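Local structure of protease Do-like 1, chloroplastic (3QO6) at residues R232-I237 with S261-K266; T34-R39 with D78-L83. The protein acts as a chloroplast serine protease of the HtrA (Deg) type, required at high temperature and possibly involved in degrading damaged proteins. All blocks are in the same frame, centred on the assembly; numbering follows the deposited sequence.

Interaction 1 of 2, residues R232-I237 with S261-K266; sequences RPILGI and SGPAGK
Pro263 rests ring carbons CB and CG on two consecutive carbonyl oxygens of segment 232-237: its CB is 3.4 Å from Leu235 O, and its CG lies at the same distance, 3.4 Å, from Ile234 O. The next residue supplies the polar link, Ala264 N donating to Leu235 O at 2.8 Å (158° at the hydrogen) and arriving almost in line with the carbonyl. Gly262 is the N-cap of this short helix, so an amide of its open first turn is spent on the other segment. Ala264 CB also meets Ile237 CG2 at 3.6 Å; Ile237 CG1 lies between the backbone N and the carbonyl carbon (chi1 73°), which puts CG2 beside the backbone N, on the side of Ala264. Gly236 has phi positive (81°), and a side chain here would run into the Pro263 ring. Val328 and Glu331 of strand 326-332 also touch that ring. With a glycine at Pro263, both carbonyls would probably lose the carbon wall set against them, and a gap would open beside Val328. The backbone of Leu235, Gly236 and Ile237 hydrogen-bonds to a bound peptide, as in the carboxylate-binding loop of PDZ domains. The helix start thus occupies Leu235 O, while the trans peptide keeps the Gly236 N-H turned the opposite way.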
loop_
_atom_site.group_PDB
_atom_site.type_symbol
_atom_site.label_atom_id
_atom_site.label_comp_id
_atom_site.label_asym_id
_atom_site.label_seq_id
_atom_site.Cartn_x
_atom_site.Cartn_y
_atom_site.Cartn_z
ATOM N N ARG B 232 30.507 -2.880 -31.279
ATOM C CA ARG B 232 30.925 -1.802 -30.404
ATOM C C ARG B 232 32.143 -2.147 -29.567
ATOM O O ARG B 232 32.271 -3.241 -29.015
ATOM C CB ARG B 232 29.744 -1.417 -29.500
ATOM C CG ARG B 232 28.461 -0.992 -30.255
ATOM C CD ARG B 232 27.309 -0.796 -29.283
ATOM N NE ARG B 232 26.238 0.025 -29.835
ATOM C CZ ARG B 232 26.435 1.192 -30.446
ATOM N NH1 ARG B 232 27.668 1.674 -30.594
ATOM N NH2 ARG B 232 25.402 1.892 -30.895
ATOM N N PRO B 233 33.048 -1.184 -29.427
ATOM C CA PRO B 233 34.299 -1.323 -28.664
ATOM C C PRO B 233 34.138 -1.418 -27.146
ATOM O O PRO B 233 33.182 -0.904 -26.592
ATOM C CB PRO B 233 35.058 -0.063 -29.050
ATOM C CG PRO B 233 33.901 0.967 -29.128
ATOM C CD PRO B 233 32.831 0.207 -29.874
ATOM N N ILE B 234 35.084 -2.071 -26.482
ATOM C CA ILE B 234 35.055 -2.148 -25.035
ATOM C C ILE B 234 36.445 -2.018 -24.482
ATOM O O ILE B 234 37.407 -2.363 -25.158
ATOM C CB ILE B 234 34.499 -3.452 -24.515
ATOM C CG1 ILE B 234 35.469 -4.587 -24.824
ATOM C CG2 ILE B 234 33.137 -3.667 -25.081
ATOM C CD1 ILE B 234 35.100 -5.872 -24.090
ATOM N N LEU B 235 36.531 -1.532 -23.243
ATOM C CA LEU B 235 37.803 -1.357 -22.533
ATOM C C LEU B 235 38.043 -2.625 -21.777
ATOM O O LEU B 235 39.173 -2.961 -21.417
ATOM C CB LEU B 235 37.697 -0.242 -21.509
ATOM C CG LEU B 235 38.474 1.056 -21.688
ATOM C CD1 LEU B 235 38.167 1.936 -20.492
ATOM C CD2 LEU B 235 39.959 0.801 -21.762
ATOM N N GLY B 236 36.949 -3.326 -21.516
ATOM C CA GLY B 236 37.062 -4.560 -20.785
ATOM C C GLY B 236 37.156 -4.351 -19.283
ATOM O O GLY B 236 37.947 -5.027 -18.613
ATOM N N ILE B 237 36.387 -3.401 -18.742
ATOM C CA ILE B 237 36.384 -3.204 -17.283
ATOM C C ILE B 237 34.976 -3.081 -16.698
ATOM O O ILE B 237 34.062 -2.572 -17.349
ATOM C CB ILE B 237 37.170 -1.948 -16.842
ATOM C CG1 ILE B 237 36.401 -0.688 -17.195
ATOM C CG2 ILE B 237 38.490 -1.886 -17.551
ATOM C CD1 ILE B 237 36.979 0.530 -16.549
ATOM N N SER B 261 41.674 -11.361 -19.895
ATOM C CA SER B 261 41.328 -11.644 -21.275
ATOM C C SER B 261 40.740 -10.469 -22.073
ATOM O O SER B 261 40.328 -10.653 -23.223
ATOM C CB SER B 261 40.357 -12.833 -21.300
ATOM O OG SER B 261 39.150 -12.500 -21.966
ATOM N N GLY B 262 40.700 -9.273 -21.479
ATOM C CA GLY B 262 40.147 -8.103 -22.168
ATOM C C GLY B 262 41.179 -7.018 -22.464
ATOM O O GLY B 262 42.336 -7.163 -22.080
ATOM N N PRO B 263 40.802 -5.913 -23.128
ATOM C CA PRO B 263 41.749 -4.844 -23.449
ATOM C C PRO B 263 42.535 -4.237 -22.303
ATOM O O PRO B 263 43.764 -4.263 -22.330
ATOM C CB PRO B 263 40.890 -3.831 -24.170
ATOM C CG PRO B 263 39.914 -4.698 -24.884
ATOM C CD PRO B 263 39.530 -5.706 -23.831
ATOM N N ALA B 264 41.854 -3.683 -21.300
ATOM C CA ALA B 264 42.559 -3.089 -20.149
ATOM C C ALA B 264 43.284 -4.186 -19.361
ATOM O O ALA B 264 44.282 -3.939 -18.664
ATOM C CB ALA B 264 41.582 -2.358 -19.253
ATOM N N GLY B 265 42.770 -5.404 -19.468
ATOM C CA GLY B 265 43.427 -6.506 -18.793
ATOM C C GLY B 265 44.798 -6.748 -19.421
ATOM O O GLY B 265 45.815 -6.673 -18.734
ATOM N N LYS B 266 44.824 -7.027 -20.729
ATOM C CA LYS B 266 46.069 -7.270 -21.453
ATOM C C LYS B 266 46.968 -6.055 -21.341
ATOM O O LYS B 266 48.191 -6.178 -21.410
ATOM C CB LYS B 266 45.801 -7.557 -22.927
ATOM C CG LYS B 266 44.931 -8.769 -23.179
ATOM C CD LYS B 266 44.374 -8.764 -24.591
ATOM C CE LYS B 266 43.254 -9.760 -24.711
ATOM N NZ LYS B 266 42.683 -9.825 -26.088
#

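Interaction 2 of 2, residues T34-R39 with D78-L83; sequences TNLAVR and DLRVTL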
loop_
_atom_site.group_PDB
_atom_site.type_symbol
_atom_site.label_atom_id
_atom_site.label_comp_id
_atom_site.label_asym_id
_atom_site.label_seq_id
_atom_site.Cartn_x
_atom_site.Cartn_y
_atom_site.Cartn_z
ATOM N N THR B 34 2.828 -6.467 -32.562
ATOM C CA THR B 34 2.359 -7.283 -31.428
ATOM C C THR B 34 3.309 -8.375 -30.947
ATOM O O THR B 34 3.689 -9.275 -31.693
ATOM C CB THR B 34 1.023 -7.963 -31.683
ATOM O OG1 THR B 34 0.253 -7.182 -32.605
ATOM C CG2 THR B 34 0.266 -8.105 -30.344
ATOM N N ASN B 35 3.636 -8.272 -29.662
ATOM C CA ASN B 35 4.533 -9.160 -28.926
ATOM C C ASN B 35 3.730 -10.323 -28.317
ATOM O O ASN B 35 3.322 -10.226 -27.160
ATOM C CB ASN B 35 5.173 -8.314 -27.806
ATOM C CG ASN B 35 6.287 -9.032 -27.050
ATOM O OD1 ASN B 35 6.116 -10.163 -26.571
ATOM N ND2 ASN B 35 7.436 -8.356 -26.912
ATOM N N LEU B 36 3.493 -11.404 -29.066
ATOM C CA LEU B 36 2.717 -12.545 -28.534
ATOM C C LEU B 36 3.517 -13.469 -27.618
ATOM O O LEU B 36 4.595 -13.934 -27.988
ATOM C CB LEU B 36 2.141 -13.397 -29.667
ATOM C CG LEU B 36 1.077 -12.791 -30.576
ATOM C CD1 LEU B 36 1.537 -11.425 -31.077
ATOM C CD2 LEU B 36 0.820 -13.763 -31.745
ATOM N N ALA B 37 2.996 -13.742 -26.423
ATOM C CA ALA B 37 3.692 -14.635 -25.495
ATOM C C ALA B 37 2.943 -15.961 -25.372
ATOM O O ALA B 37 1.741 -16.063 -25.662
ATOM C CB ALA B 37 3.853 -13.987 -24.121
ATOM N N VAL B 38 3.672 -16.977 -24.939
ATOM C CA VAL B 38 3.102 -18.300 -24.805
ATOM C C VAL B 38 2.339 -18.480 -23.505
ATOM O O VAL B 38 2.851 -18.201 -22.424
ATOM C CB VAL B 38 4.204 -19.379 -24.897
ATOM C CG1 VAL B 38 3.603 -20.745 -24.692
ATOM C CG2 VAL B 38 4.901 -19.308 -26.252
ATOM N N ARG B 39 1.102 -18.948 -23.623
ATOM C CA ARG B 39 0.263 -19.199 -22.461
ATOM C C ARG B 39 -0.388 -20.579 -22.619
ATOM O O ARG B 39 -0.579 -21.063 -23.733
ATOM C CB ARG B 39 -0.793 -18.097 -22.330
ATOM C CG ARG B 39 -0.215 -16.704 -22.018
ATOM C CD ARG B 39 0.351 -16.610 -20.590
ATOM N NE ARG B 39 0.872 -15.277 -20.263
ATOM C CZ ARG B 39 2.081 -14.823 -20.601
ATOM N NH1 ARG B 39 2.916 -15.591 -21.285
ATOM N NH2 ARG B 39 2.467 -13.597 -20.251
ATOM N N ASP B 78 6.858 -14.763 -30.587
ATOM C CA ASP B 78 6.487 -14.434 -31.960
ATOM C C ASP B 78 6.027 -12.983 -31.967
ATOM O O ASP B 78 5.526 -12.481 -30.959
ATOM C CB ASP B 78 5.344 -15.329 -32.465
ATOM C CG ASP B 78 4.975 -15.056 -33.932
ATOM O OD1 ASP B 78 3.918 -15.560 -34.376
ATOM O OD2 ASP B 78 5.735 -14.350 -34.643
ATOM N N LEU B 79 6.220 -12.305 -33.095
ATOM C CA LEU B 79 5.809 -10.925 -33.225
ATOM C C LEU B 79 5.233 -10.732 -34.586
ATOM O O LEU B 79 5.692 -11.330 -35.553
ATOM C CB LEU B 79 6.975 -9.963 -32.957
ATOM C CG LEU B 79 8.381 -10.307 -33.421
ATOM C CD1 LEU B 79 8.559 -9.841 -34.861
ATOM C CD2 LEU B 79 9.411 -9.648 -32.508
ATOM N N ARG B 80 4.192 -9.908 -34.636
ATOM C CA ARG B 80 3.473 -9.617 -35.869
ATOM C C ARG B 80 3.310 -8.115 -36.046
ATOM O O ARG B 80 2.993 -7.402 -35.090
ATOM C CB ARG B 80 2.081 -10.251 -35.800
ATOM C CG ARG B 80 2.041 -11.622 -35.118
ATOM C CD ARG B 80 0.630 -12.251 -35.108
ATOM N NE ARG B 80 -0.008 -12.310 -36.434
ATOM C CZ ARG B 80 0.615 -12.644 -37.567
ATOM N NH1 ARG B 80 1.911 -12.946 -37.549
ATOM N NH2 ARG B 80 -0.057 -12.686 -38.718
ATOM N N VAL B 81 3.523 -7.632 -37.259
ATOM C CA VAL B 81 3.336 -6.214 -37.517
ATOM C C VAL B 81 2.037 -6.009 -38.302
ATOM O O VAL B 81 1.781 -6.722 -39.263
ATOM C CB VAL B 81 4.510 -5.586 -38.342
ATOM C CG1 VAL B 81 5.827 -5.776 -37.632
ATOM C CG2 VAL B 81 4.566 -6.191 -39.703
ATOM N N THR B 82 1.200 -5.062 -37.883
ATOM C CA THR B 82 -0.029 -4.773 -38.613
ATOM C C THR B 82 0.218 -3.487 -39.374
ATOM O O THR B 82 0.714 -2.511 -38.815
ATOM C CB THR B 82 -1.233 -4.518 -37.709
ATOM O OG1 THR B 82 -1.464 -5.643 -36.862
ATOM C CG2 THR B 82 -2.462 -4.291 -38.563
ATOM N N LEU B 83 -0.126 -3.477 -40.648
ATOM C CA LEU B 83 0.093 -2.292 -41.443
ATOM C C LEU B 83 -1.149 -1.414 -41.429
ATOM O O LEU B 83 -2.193 -1.810 -40.897
ATOM C CB LEU B 83 0.474 -2.691 -42.875
ATOM C CG LEU B 83 1.980 -2.824 -43.141
ATOM C CD1 LEU B 83 2.658 -3.556 -41.999
ATOM C CD2 LEU B 83 2.201 -3.555 -44.446
#
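Thr34 and Arg80 form an antiparallel hydrogen-bonded pair in which both backbone bonds are made: Thr34 N reaches Arg80 O at 2.7 Å and nearly straight (174°), while Arg80 N returns to Thr34 O at 3.1 Å. Thr34 O also receives a CA-H contact from Leu79, whose CA is 3.1 Å away in the non-hydrogen-bonded pair with Asn35. This is the tight part. Leu79 and Asn35 point to the buried face, where Leu79 packs on Ala91 and Leu105, and Asn35 ND2 donates to the backbone oxygens of Val72 and Arg74. The amide of Asn35 thereby joins the strand to the segment around His71, a predicted member of the charge relay system; the side chains of Asn35 and His71 are about 8 Å apart. The pairing joins the first strand, 30-40, to strand 78-82 and so closes the six-stranded antiparallel barrel that forms one half of the trypsin-like fold. Toward Asp78 the ladder slackens: Leu36 N still donates to Asp78 O at 3.0 Å, but the bond is bent to 134°. On the more open face, which carries Thr34, Leu36, Asp78 and Arg80, Leu36 crosses the aliphatic part of the Arg80 chain, CD2 lying 3.7 Å from Arg80 CD. The Arg80 chain bends at chi3 (52°), and its NH1 forms a salt bridge to Asp90, whose carboxylate also lies near that of Asp78. Asp78 gives Leu36 looser company, OD1 standing 4.4 Å from CD2. Beyond Leu36 the strand leaves 78-83 but goes on pairing with strand 47-61, the side chains of Val38 and Arg39 lying at the surface; Arg39 NH1 donates to Val38 O at 2.8 Å from above the carbonyl plane, with that oxygen in the guanidinium plane.

Overall arrangement
From the N terminus, interaction 2 comes first: strand 30-40 is followed by strands 47-61 and 65-69 and helix 70-73 with His71 before 78-83 returns to pair with it. The chain then completes this barrel, builds the second protease sheet, which leads past Ser180, and passes through helix 214-227 to 232-237. Interaction 1 closes a shorter loop within the PDZ domain, containing strands 238-239 and 253-257. The two loops are in series and neither nest nor cross; the centres of interactions 1 and 2 are about 38 Å apart. One link runs between the domains: Arg232 forms a salt bridge to Asp97 of strand 88-97, the neighbour of strand 78-82 in the barrel.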